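Local coordinates for uncharacterized protein (Staphylococcus aureus subsp. aureus Mu50, PDB 4EBG) that is of unknown function but is probably secreted and adopts a cystatin-like fold, a long helix packed on an antiparallel sheet, at residues T26-N37 and I49-M60; H39-V48 and I78-D86. One frame throughout, in Å; residues are numbered along the deposited sequence.

How the interactions relate
Interaction 1 (Thr26-Asn37 with Ile49-Met60) and interaction 2 (His39-Val48 with Ile78-Asp86) have centres about 18 Å apart and lie on opposite sides of the chain's centre. They meet in the sequence rather than in space: Thr26-Asn37 leads into strand 37-41 and Ile49-Met60 continues strand 46-52, so both rest on the same pair of antiparallel neighbours. Interaction 1 joins the loop after helix 3-23 to the far end of this pair and the loop beyond it, whereas interaction 2 sets helix 80-86 against the hairpin itself. No active site is known; the phosphate ion of interaction 1, probably from the crystallisation liquor, is held by Lys28 and Lys32.

Interaction 1 (T26-N37 and I49-M60); sequences TIKTDIKQEDSN and IGIQLYKDREKM. With PO4 (phosphate ion), chain D.
Lys28 lays its methylene chain over the backbone of Gln52, with CD 3.4 Å from Gln52 O, while its CB packs on Lys55 CG. The chain runs extended, CG trans to the backbone N (chi1 -176°), then bends at its last torsion, placing NZ 2.8 Å from phosphate O3. Lys32 NZ donates to the same O3, and Asp30 OD1 forms a salt bridge with Lys28 NZ, which lies 38° out of the carboxylate plane. A water joins Lys28 NZ, Gln52 OE1 and phosphate O1. On the inner side of this polar cluster, Ile31 crosses Ile51 at about a right angle, CG2 to CG2 3.6 Å.

The loop after helix 3-23 of the cystatin-like fold is tied at two places, one where strand 37-41 begins beside strand 46-52, the other to the loop following strand 46-52. Asn37 and Gly50 form an antiparallel hydrogen-bonded pair, with Asn37 N to Gly50 O 2.9 Å and Gly50 N to Asn37 O 2.8 Å. Hydrogen bonds from Lys55 N to Thr26 O (N-H...O 169°) and from Lys28 N to Leu53 O, both 2.8 Å, flank a single bridge between Ile27 and Tyr54. Thr26 OG1 meets the Tyr54 ring obliquely, 3.5 Å from CD1.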
loop_
_atom_site.group_PDB
_atom_site.type_symbol
_atom_site.label_atom_id
_atom_site.label_comp_id
_atom_site.label_asym_id
_atom_site.label_seq_id
_atom_site.Cartn_x
_atom_site.Cartn_y
_atom_site.Cartn_z
ATOM N N THR B 26 1.268 -7.368 6.183
ATOM C CA THR B 26 2.343 -8.304 5.847
ATOM C C THR B 26 3.403 -7.706 4.924
ATOM O O THR B 26 4.434 -8.344 4.668
ATOM C CB THR B 26 1.806 -9.566 5.204
ATOM O OG1 THR B 26 1.166 -9.224 3.984
ATOM C CG2 THR B 26 0.838 -10.307 6.114
ATOM N N ILE B 27 3.177 -6.510 4.442
ATOM C CA ILE B 27 4.150 -5.814 3.597
ATOM C C ILE B 27 5.374 -5.373 4.392
ATOM O O ILE B 27 5.266 -4.789 5.449
ATOM C CB ILE B 27 3.481 -4.619 2.828
ATOM C CG1 ILE B 27 2.493 -5.176 1.803
ATOM C CG2 ILE B 27 4.501 -3.721 2.137
ATOM C CD1 ILE B 27 1.662 -4.140 1.080
ATOM N N LYS B 28 6.537 -5.714 3.842
ATOM C CA LYS B 28 7.822 -5.382 4.430
ATOM C C LYS B 28 8.182 -3.937 4.200
ATOM O O LYS B 28 8.126 -3.448 3.076
ATOM C CB LYS B 28 8.908 -6.342 3.894
ATOM C CG LYS B 28 10.288 -6.219 4.462
ATOM C CD LYS B 28 11.199 -7.359 4.007
ATOM C CE LYS B 28 12.661 -7.126 4.441
ATOM N NZ LYS B 28 12.724 -7.245 5.939
ATOM N N THR B 29 8.649 -3.255 5.263
ATOM C CA THR B 29 8.914 -1.805 5.230
ATOM C C THR B 29 10.360 -1.337 5.407
ATOM O O THR B 29 10.625 -0.143 5.503
ATOM C CB THR B 29 8.005 -1.093 6.230
ATOM O OG1 THR B 29 8.370 -1.528 7.533
ATOM C CG2 THR B 29 6.522 -1.434 5.974
ATOM N N ASP B 30 11.277 -2.293 5.388
ATOM C CA ASP B 30 12.716 -2.077 5.554
ATOM C C ASP B 30 13.460 -2.776 4.436
ATOM O O ASP B 30 14.329 -3.641 4.652
ATOM C CB ASP B 30 13.221 -2.489 6.955
ATOM C CG ASP B 30 12.991 -3.930 7.295
ATOM O OD1 ASP B 30 12.101 -4.629 6.734
ATOM O OD2 ASP B 30 13.731 -4.391 8.216
ATOM N N ILE B 31 13.124 -2.384 3.212
ATOM C CA ILE B 31 13.692 -2.970 2.020
ATOM C C ILE B 31 15.111 -2.408 1.864
ATOM O O ILE B 31 15.293 -1.186 1.898
ATOM C CB ILE B 31 12.859 -2.661 0.760
ATOM C CG1 ILE B 31 11.388 -3.118 0.912
ATOM C CG2 ILE B 31 13.514 -3.239 -0.484
ATOM C CD1 ILE B 31 11.206 -4.604 1.137
ATOM N N LYS B 32 16.058 -3.313 1.641
ATOM C CA LYS B 32 17.468 -2.925 1.502
ATOM C C LYS B 32 18.030 -3.413 0.167
ATOM O O LYS B 32 17.844 -4.540 -0.203
ATOM C CB LYS B 32 18.271 -3.524 2.645
ATOM C CG LYS B 32 17.853 -3.033 4.037
ATOM C CD LYS B 32 18.439 -3.834 5.168
ATOM C CE LYS B 32 17.726 -5.158 5.470
ATOM N NZ LYS B 32 16.378 -5.007 6.154
ATOM N N GLN B 33 18.783 -2.532 -0.480
ATOM C CA GLN B 33 19.407 -2.854 -1.760
ATOM C C GLN B 33 20.269 -4.124 -1.675
ATOM O O GLN B 33 20.292 -4.927 -2.594
ATOM C CB GLN B 33 20.207 -1.658 -2.258
ATOM C CG GLN B 33 20.911 -1.891 -3.581
ATOM C CD GLN B 33 21.640 -0.635 -4.053
ATOM O OE1 GLN B 33 21.367 0.438 -3.578
ATOM N NE2 GLN B 33 22.543 -0.786 -5.035
ATOM N N GLU B 34 21.020 -4.290 -0.589
ATOM C CA GLU B 34 21.956 -5.405 -0.467
ATOM C C GLU B 34 21.261 -6.760 -0.254
ATOM O O GLU B 34 21.884 -7.772 -0.358
ATOM C CB GLU B 34 22.961 -5.182 0.654
ATOM C CG GLU B 34 22.358 -5.240 2.063
ATOM C CD GLU B 34 21.961 -3.879 2.637
ATOM O OE1 GLU B 34 21.703 -2.923 1.822
ATOM O OE2 GLU B 34 21.912 -3.773 3.916
ATOM N N ASP B 35 19.960 -6.754 -0.028
ATOM C CA ASP B 35 19.144 -7.958 0.063
ATOM C C ASP B 35 18.188 -8.084 -1.127
ATOM O O ASP B 35 17.243 -8.898 -1.104
ATOM C CB ASP B 35 18.344 -7.954 1.354
ATOM C CG ASP B 35 19.204 -8.043 2.594
ATOM O OD1 ASP B 35 20.340 -8.567 2.513
ATOM O OD2 ASP B 35 18.727 -7.595 3.644
ATOM N N SER B 36 18.406 -7.268 -2.160
ATOM C CA SER B 36 17.485 -7.158 -3.282
ATOM C C SER B 36 18.278 -7.355 -4.581
ATOM O O SER B 36 19.527 -7.485 -4.550
ATOM C CB SER B 36 16.811 -5.807 -3.244
ATOM O OG SER B 36 16.089 -5.612 -2.021
ATOM N N ASN B 37 17.571 -7.352 -5.697
ATOM C CA ASN B 37 18.153 -7.335 -7.015
ATOM C C ASN B 37 17.865 -6.010 -7.671
ATOM O O ASN B 37 16.745 -5.514 -7.631
ATOM C CB ASN B 37 17.611 -8.487 -7.831
ATOM C CG ASN B 37 18.035 -9.814 -7.286
ATOM O OD1 ASN B 37 19.107 -9.922 -6.658
ATOM N ND2 ASN B 37 17.235 -10.845 -7.556
ATOM N N ILE B 49 13.818 -3.255 -9.845
ATOM C CA ILE B 49 14.206 -3.852 -8.608
ATOM C C ILE B 49 13.374 -5.078 -8.327
ATOM O O ILE B 49 12.211 -5.132 -8.675
ATOM C CB ILE B 49 14.196 -2.867 -7.409
ATOM C CG1 ILE B 49 12.786 -2.392 -7.105
ATOM C CG2 ILE B 49 15.187 -1.722 -7.694
ATOM C CD1 ILE B 49 12.723 -1.485 -5.839
ATOM N N GLY B 50 13.982 -6.041 -7.658
ATOM C CA GLY B 50 13.333 -7.229 -7.168
ATOM C C GLY B 50 13.548 -7.267 -5.660
ATOM O O GLY B 50 14.671 -7.278 -5.193
ATOM N N ILE B 51 12.447 -7.362 -4.903
ATOM C CA ILE B 51 12.513 -7.173 -3.484
ATOM C C ILE B 51 11.657 -8.202 -2.760
ATOM O O ILE B 51 10.718 -8.769 -3.318
ATOM C CB ILE B 51 12.030 -5.739 -3.092
ATOM C CG1 ILE B 51 10.542 -5.534 -3.336
ATOM C CG2 ILE B 51 12.867 -4.671 -3.745
ATOM C CD1 ILE B 51 9.926 -4.340 -2.723
ATOM N N GLN B 52 11.962 -8.377 -1.488
ATOM C CA GLN B 52 11.121 -9.189 -0.602
ATOM C C GLN B 52 9.933 -8.349 -0.124
ATOM O O GLN B 52 9.989 -7.652 0.862
ATOM C CB GLN B 52 11.897 -9.711 0.607
ATOM C CG GLN B 52 11.069 -10.706 1.438
ATOM C CD GLN B 52 11.668 -10.978 2.818
ATOM O OE1 GLN B 52 12.783 -10.566 3.166
ATOM N NE2 GLN B 52 10.900 -11.612 3.626
ATOM N N LEU B 53 8.846 -8.347 -0.894
ATOM C CA LEU B 53 7.724 -7.448 -0.650
ATOM C C LEU B 53 7.003 -7.794 0.635
ATOM O O LEU B 53 6.464 -6.916 1.272
ATOM C CB LEU B 53 6.767 -7.530 -1.836
ATOM C CG LEU B 53 5.490 -6.715 -1.799
ATOM C CD1 LEU B 53 5.801 -5.177 -1.648
ATOM C CD2 LEU B 53 4.672 -6.990 -3.081
ATOM N N TYR B 54 6.947 -9.074 0.956
ATOM C CA TYR B 54 6.217 -9.551 2.121
ATOM C C TYR B 54 7.138 -10.078 3.189
ATOM O O TYR B 54 8.063 -10.831 2.915
ATOM C CB TYR B 54 5.223 -10.594 1.691
ATOM C CG TYR B 54 4.229 -10.126 0.674
ATOM C CD1 TYR B 54 3.157 -9.324 1.051
ATOM C CD2 TYR B 54 4.354 -10.480 -0.667
ATOM C CE1 TYR B 54 2.225 -8.918 0.111
ATOM C CE2 TYR B 54 3.439 -10.075 -1.609
ATOM C CZ TYR B 54 2.387 -9.278 -1.213
ATOM O OH TYR B 54 1.487 -8.871 -2.169
ATOM N N LYS B 55 6.845 -9.713 4.440
ATOM C CA LYS B 55 7.704 -10.111 5.541
ATOM C C LYS B 55 7.695 -11.640 5.721
ATOM O O LYS B 55 8.723 -12.215 6.150
ATOM C CB LYS B 55 7.294 -9.398 6.837
ATOM C CG LYS B 55 7.474 -7.902 6.844
ATOM C CD LYS B 55 6.921 -7.330 8.149
ATOM C CE LYS B 55 5.447 -7.668 8.327
ATOM N NZ LYS B 55 4.960 -7.159 9.650
ATOM N N ASP B 56 6.574 -12.264 5.366
ATOM C CA ASP B 56 6.340 -13.698 5.561
ATOM C C ASP B 56 6.340 -14.494 4.239
ATOM O O ASP B 56 5.701 -15.527 4.129
ATOM C CB ASP B 56 5.036 -13.918 6.350
ATOM C CG ASP B 56 3.815 -13.210 5.731
ATOM O OD1 ASP B 56 3.956 -12.440 4.750
ATOM O OD2 ASP B 56 2.684 -13.425 6.235
ATOM N N ARG B 57 7.061 -13.996 3.237
ATOM C CA ARG B 57 7.321 -14.748 2.014
ATOM C C ARG B 57 8.755 -14.477 1.545
ATOM O O ARG B 57 9.227 -13.343 1.561
ATOM C CB ARG B 57 6.356 -14.310 0.906
ATOM C CG ARG B 57 4.871 -14.413 1.209
ATOM C CD ARG B 57 4.288 -15.574 0.428
ATOM N NE ARG B 57 4.289 -15.274 -0.999
ATOM C CZ ARG B 57 4.474 -16.168 -1.963
ATOM N NH1 ARG B 57 4.692 -17.441 -1.678
ATOM N NH2 ARG B 57 4.448 -15.784 -3.221
ATOM N N GLU B 58 9.430 -15.492 1.049
ATOM C CA GLU B 58 10.766 -15.337 0.563
ATOM C C GLU B 58 10.799 -14.770 -0.865
ATOM O O GLU B 58 11.802 -14.233 -1.326
ATOM C CB GLU B 58 11.341 -16.738 0.572
ATOM C CG GLU B 58 12.733 -16.853 0.351
ATOM C CD GLU B 58 13.236 -18.246 0.787
ATOM O OE1 GLU B 58 12.455 -19.286 0.795
ATOM O OE2 GLU B 58 14.415 -18.255 1.164
ATOM N N LYS B 59 9.697 -14.965 -1.567
ATOM C CA LYS B 59 9.607 -14.614 -2.981
ATOM C C LYS B 59 10.008 -13.192 -3.293
ATOM O O LYS B 59 9.689 -12.264 -2.563
ATOM C CB LYS B 59 8.175 -14.852 -3.470
ATOM C CG LYS B 59 7.975 -14.516 -4.922
ATOM C CD LYS B 59 6.679 -15.028 -5.462
ATOM C CE LYS B 59 6.481 -14.612 -6.918
ATOM N NZ LYS B 59 5.121 -14.933 -7.409
HETATM N N MSE B 60 10.699 -13.051 -4.420
HETATM C CA MSE B 60 11.066 -11.729 -4.952
HETATM C C MSE B 60 9.923 -11.223 -5.827
HETATM O O MSE B 60 9.438 -11.940 -6.694
HETATM C CB MSE B 60 12.333 -11.760 -5.834
HETATM C CG MSE B 60 13.702 -11.978 -5.167
HETATM SE SE MSE B 60 14.239 -10.591 -3.917
HETATM C CE MSE B 60 13.486 -11.371 -2.286
HETATM P P PO4 D . 15.921 -8.577 7.383
HETATM O O1 PO4 D . 15.646 -9.902 6.667
HETATM O O2 PO4 D . 17.371 -8.624 7.662
HETATM O O3 PO4 D . 15.492 -7.469 6.434
HETATM O O4 PO4 D . 15.063 -8.621 8.677
HETATM O O HOH W 1 4.361 -4.370 7.935
HETATM O O HOH W 2 12.714 -9.959 6.255
HETATM O O HOH W 3 14.519 -7.391 -0.604
#

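Interaction 2 (H39-V48 and I78-D86); sequences HVYKDGKVIV and IDPIKYMKD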
loop_
_atom_site.group_PDB
_atom_site.type_symbol
_atom_site.label_atom_id
_atom_site.label_comp_id
_atom_site.label_asym_id
_atom_site.label_seq_id
_atom_site.Cartn_x
_atom_site.Cartn_y
_atom_site.Cartn_z
ATOM N N HIS B 39 18.707 -3.696 -11.346
ATOM C CA HIS B 39 19.239 -3.545 -12.680
ATOM C C HIS B 39 18.899 -2.172 -13.226
ATOM O O HIS B 39 17.766 -1.698 -13.062
ATOM C CB HIS B 39 18.702 -4.596 -13.643
ATOM C CG HIS B 39 19.190 -5.982 -13.352
ATOM N ND1 HIS B 39 18.616 -6.786 -12.402
ATOM C CD2 HIS B 39 20.219 -6.698 -13.882
ATOM C CE1 HIS B 39 19.258 -7.945 -12.362
ATOM N NE2 HIS B 39 20.209 -7.933 -13.275
ATOM N N VAL B 40 19.853 -1.507 -13.874
ATOM C CA VAL B 40 19.659 -0.218 -14.512
ATOM C C VAL B 40 19.739 -0.387 -16.024
ATOM O O VAL B 40 20.618 -1.117 -16.538
ATOM C CB VAL B 40 20.717 0.814 -14.051
ATOM C CG1 VAL B 40 20.559 2.148 -14.757
ATOM C CG2 VAL B 40 20.701 0.950 -12.541
ATOM N N TYR B 41 18.841 0.305 -16.734
ATOM C CA TYR B 41 18.743 0.268 -18.173
ATOM C C TYR B 41 18.718 1.667 -18.721
ATOM O O TYR B 41 18.372 2.623 -18.041
ATOM C CB TYR B 41 17.494 -0.498 -18.631
ATOM C CG TYR B 41 17.438 -1.872 -18.080
ATOM C CD1 TYR B 41 18.059 -2.928 -18.762
ATOM C CD2 TYR B 41 16.820 -2.164 -16.855
ATOM C CE1 TYR B 41 18.067 -4.256 -18.228
ATOM C CE2 TYR B 41 16.829 -3.453 -16.367
ATOM C CZ TYR B 41 17.482 -4.487 -17.020
ATOM O OH TYR B 41 17.492 -5.744 -16.464
ATOM N N LYS B 42 18.974 1.731 -20.017
ATOM C CA LYS B 42 18.851 2.967 -20.805
ATOM C C LYS B 42 19.549 4.126 -20.119
ATOM O O LYS B 42 19.040 5.224 -20.006
ATOM C CB LYS B 42 17.377 3.208 -21.211
ATOM C CG LYS B 42 16.912 2.168 -22.297
ATOM C CD LYS B 42 15.571 2.429 -22.903
ATOM C CE LYS B 42 15.091 1.277 -23.751
ATOM N NZ LYS B 42 13.796 1.623 -24.445
ATOM N N ASP B 43 20.762 3.808 -19.641
ATOM C CA ASP B 43 21.687 4.729 -18.989
ATOM C C ASP B 43 21.038 5.502 -17.866
ATOM O O ASP B 43 21.356 6.664 -17.631
ATOM C CB ASP B 43 22.372 5.648 -20.010
ATOM C CG ASP B 43 23.682 6.263 -19.490
ATOM O OD1 ASP B 43 24.361 5.780 -18.535
ATOM O OD2 ASP B 43 24.077 7.267 -20.079
ATOM N N GLY B 44 20.189 4.805 -17.112
ATOM C CA GLY B 44 19.581 5.352 -15.927
ATOM C C GLY B 44 18.118 5.730 -16.060
ATOM O O GLY B 44 17.527 6.119 -15.065
ATOM N N LYS B 45 17.519 5.590 -17.229
ATOM C CA LYS B 45 16.160 6.043 -17.435
ATOM C C LYS B 45 15.166 5.056 -16.808
ATOM O O LYS B 45 14.096 5.462 -16.385
ATOM C CB LYS B 45 15.832 6.238 -18.920
ATOM C CG LYS B 45 16.458 7.448 -19.535
ATOM C CD LYS B 45 15.767 7.826 -20.830
ATOM C CE LYS B 45 15.912 6.774 -21.891
ATOM N NZ LYS B 45 15.973 7.394 -23.259
ATOM N N VAL B 46 15.522 3.772 -16.791
ATOM C CA VAL B 46 14.649 2.720 -16.211
ATOM C C VAL B 46 15.461 1.892 -15.208
ATOM O O VAL B 46 16.569 1.438 -15.515
ATOM C CB VAL B 46 14.027 1.772 -17.312
ATOM C CG1 VAL B 46 13.216 0.625 -16.693
ATOM C CG2 VAL B 46 13.222 2.639 -18.316
ATOM N N ILE B 47 14.930 1.698 -14.008
ATOM C CA ILE B 47 15.545 0.889 -12.989
ATOM C C ILE B 47 14.533 -0.142 -12.529
ATOM O O ILE B 47 13.415 0.196 -12.202
ATOM C CB ILE B 47 16.046 1.783 -11.815
ATOM C CG1 ILE B 47 17.037 2.829 -12.343
ATOM C CG2 ILE B 47 16.651 0.937 -10.704
ATOM C CD1 ILE B 47 17.605 3.770 -11.230
ATOM N N VAL B 48 14.919 -1.422 -12.530
ATOM C CA VAL B 48 14.076 -2.531 -12.133
ATOM C C VAL B 48 14.658 -3.110 -10.883
ATOM O O VAL B 48 15.848 -3.454 -10.838
ATOM C CB VAL B 48 13.955 -3.585 -13.254
ATOM C CG1 VAL B 48 13.066 -4.719 -12.738
ATOM C CG2 VAL B 48 13.391 -3.029 -14.534
ATOM N N ILE B 78 4.886 -0.937 -17.063
ATOM C CA ILE B 78 6.038 -1.666 -17.548
ATOM C C ILE B 78 6.074 -3.037 -16.886
ATOM O O ILE B 78 6.102 -3.149 -15.654
ATOM C CB ILE B 78 7.329 -0.927 -17.242
ATOM C CG1 ILE B 78 7.350 0.446 -17.895
ATOM C CG2 ILE B 78 8.518 -1.783 -17.609
ATOM C CD1 ILE B 78 8.522 1.326 -17.483
ATOM N N ASP B 79 6.113 -4.082 -17.679
ATOM C CA ASP B 79 6.254 -5.455 -17.154
ATOM C C ASP B 79 7.749 -5.680 -16.831
ATOM O O ASP B 79 8.573 -5.686 -17.724
ATOM C CB ASP B 79 5.827 -6.450 -18.234
ATOM C CG ASP B 79 6.053 -7.882 -17.824
ATOM O OD1 ASP B 79 6.884 -8.175 -16.910
ATOM O OD2 ASP B 79 5.446 -8.750 -18.461
ATOM N N PRO B 80 8.129 -5.713 -15.556
ATOM C CA PRO B 80 9.565 -5.687 -15.247
ATOM C C PRO B 80 10.310 -6.949 -15.685
ATOM O O PRO B 80 11.510 -6.851 -16.009
ATOM C CB PRO B 80 9.607 -5.493 -13.735
ATOM C CG PRO B 80 8.360 -5.949 -13.289
ATOM C CD PRO B 80 7.304 -5.717 -14.346
ATOM N N ILE B 81 9.635 -8.096 -15.657
ATOM C CA ILE B 81 10.247 -9.372 -16.040
ATOM C C ILE B 81 10.584 -9.313 -17.522
ATOM O O ILE B 81 11.685 -9.688 -17.966
ATOM C CB ILE B 81 9.282 -10.538 -15.741
ATOM C CG1 ILE B 81 8.958 -10.588 -14.246
ATOM C CG2 ILE B 81 9.873 -11.833 -16.201
ATOM C CD1 ILE B 81 10.118 -10.360 -13.336
ATOM N N LYS B 82 9.606 -8.898 -18.328
ATOM C CA LYS B 82 9.818 -8.770 -19.727
ATOM C C LYS B 82 10.919 -7.740 -20.000
ATOM O O LYS B 82 11.751 -7.905 -20.897
ATOM C CB LYS B 82 8.532 -8.361 -20.423
ATOM C CG LYS B 82 8.674 -8.172 -21.900
ATOM C CD LYS B 82 7.388 -7.703 -22.567
ATOM C CE LYS B 82 7.578 -7.534 -24.083
ATOM N NZ LYS B 82 8.301 -8.687 -24.767
ATOM N N TYR B 83 10.915 -6.654 -19.240
ATOM C CA TYR B 83 11.870 -5.597 -19.497
ATOM C C TYR B 83 13.279 -6.144 -19.329
ATOM O O TYR B 83 14.196 -5.838 -20.103
ATOM C CB TYR B 83 11.628 -4.387 -18.573
ATOM C CG TYR B 83 12.238 -3.141 -19.119
ATOM C CD1 TYR B 83 13.585 -2.832 -18.913
ATOM C CD2 TYR B 83 11.482 -2.290 -19.893
ATOM C CE1 TYR B 83 14.158 -1.705 -19.473
ATOM C CE2 TYR B 83 12.063 -1.117 -20.440
ATOM C CZ TYR B 83 13.402 -0.847 -20.257
ATOM O OH TYR B 83 14.012 0.242 -20.803
HETATM N N MSE B 84 13.502 -6.892 -18.253
HETATM C CA MSE B 84 14.863 -7.427 -18.002
HETATM C C MSE B 84 15.294 -8.413 -19.072
HETATM O O MSE B 84 16.439 -8.496 -19.442
HETATM C CB MSE B 84 14.926 -8.086 -16.633
HETATM C CG MSE B 84 14.724 -7.139 -15.464
HETATM SE SE MSE B 84 14.903 -8.001 -13.741
HETATM C CE MSE B 84 13.342 -8.951 -13.766
ATOM N N LYS B 85 14.348 -9.180 -19.554
ATOM C CA LYS B 85 14.592 -10.167 -20.619
ATOM C C LYS B 85 15.061 -9.526 -21.905
ATOM O O LYS B 85 15.891 -10.035 -22.640
ATOM C CB LYS B 85 13.285 -10.995 -20.839
ATOM C CG LYS B 85 13.388 -11.936 -22.011
ATOM C CD LYS B 85 12.163 -12.814 -22.109
ATOM C CE LYS B 85 10.886 -12.096 -22.380
ATOM N NZ LYS B 85 10.798 -11.532 -23.752
ATOM N N ASP B 86 14.428 -8.401 -22.176
ATOM C CA ASP B 86 14.483 -7.766 -23.489
ATOM C C ASP B 86 15.566 -6.734 -23.638
ATOM O O ASP B 86 15.790 -6.273 -24.758
ATOM C CB ASP B 86 13.140 -7.127 -23.829
ATOM C CG ASP B 86 12.074 -8.115 -24.156
ATOM O OD1 ASP B 86 12.344 -9.338 -24.162
ATOM O OD2 ASP B 86 10.922 -7.660 -24.391
HETATM O O HOH W 4 18.616 -7.570 -18.006
HETATM O O HOH W 5 12.294 1.972 -22.116
#
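With CG trans to its backbone N (chi1 -159°), Tyr83 extends its ring toward the hairpin, while Tyr41, CG trans to its carbonyl carbon (chi1 -56°), presents a ring face to it. The result is a T-shaped (edge-to-face) pair, centroids 5.2 Å apart and planes at 73°, with Tyr83 CE1 3.6 Å from Tyr41 CG. Val46 CG1 covers one face of Tyr83 in a CH-pi contact, 4.0 Å from the centroid. Lys42 crosses the phenol end, CE 3.3 Å from Tyr83 OH, and a water links that hydroxyl to Lys42 NZ.

Selenomethionine Met84 packs against Tyr41, its CG 3.3 Å from Tyr41 OH and its SE 3.9 Å from Val48 CG1. The selenium also approaches the His39 ring obliquely; His39 NE2 is hydrogen-bonded to Glu92 of strand 91-94. Pro80 CB packs on Val48 CG1, and Asp79 is the N-cap, its OD1 accepting from Lys82 N (3.2 Å) and weakly from Ile81 N.

A classic beta bulge, with Lys45 and Val46 opposite Tyr41, sits at the turn end of the hairpin. Helix 80-86 covers one face of strands 37-41 and 46-52 and reaches Tyr62 of strand 60-68; Val40 and Ile47 turn instead to helix 3-23.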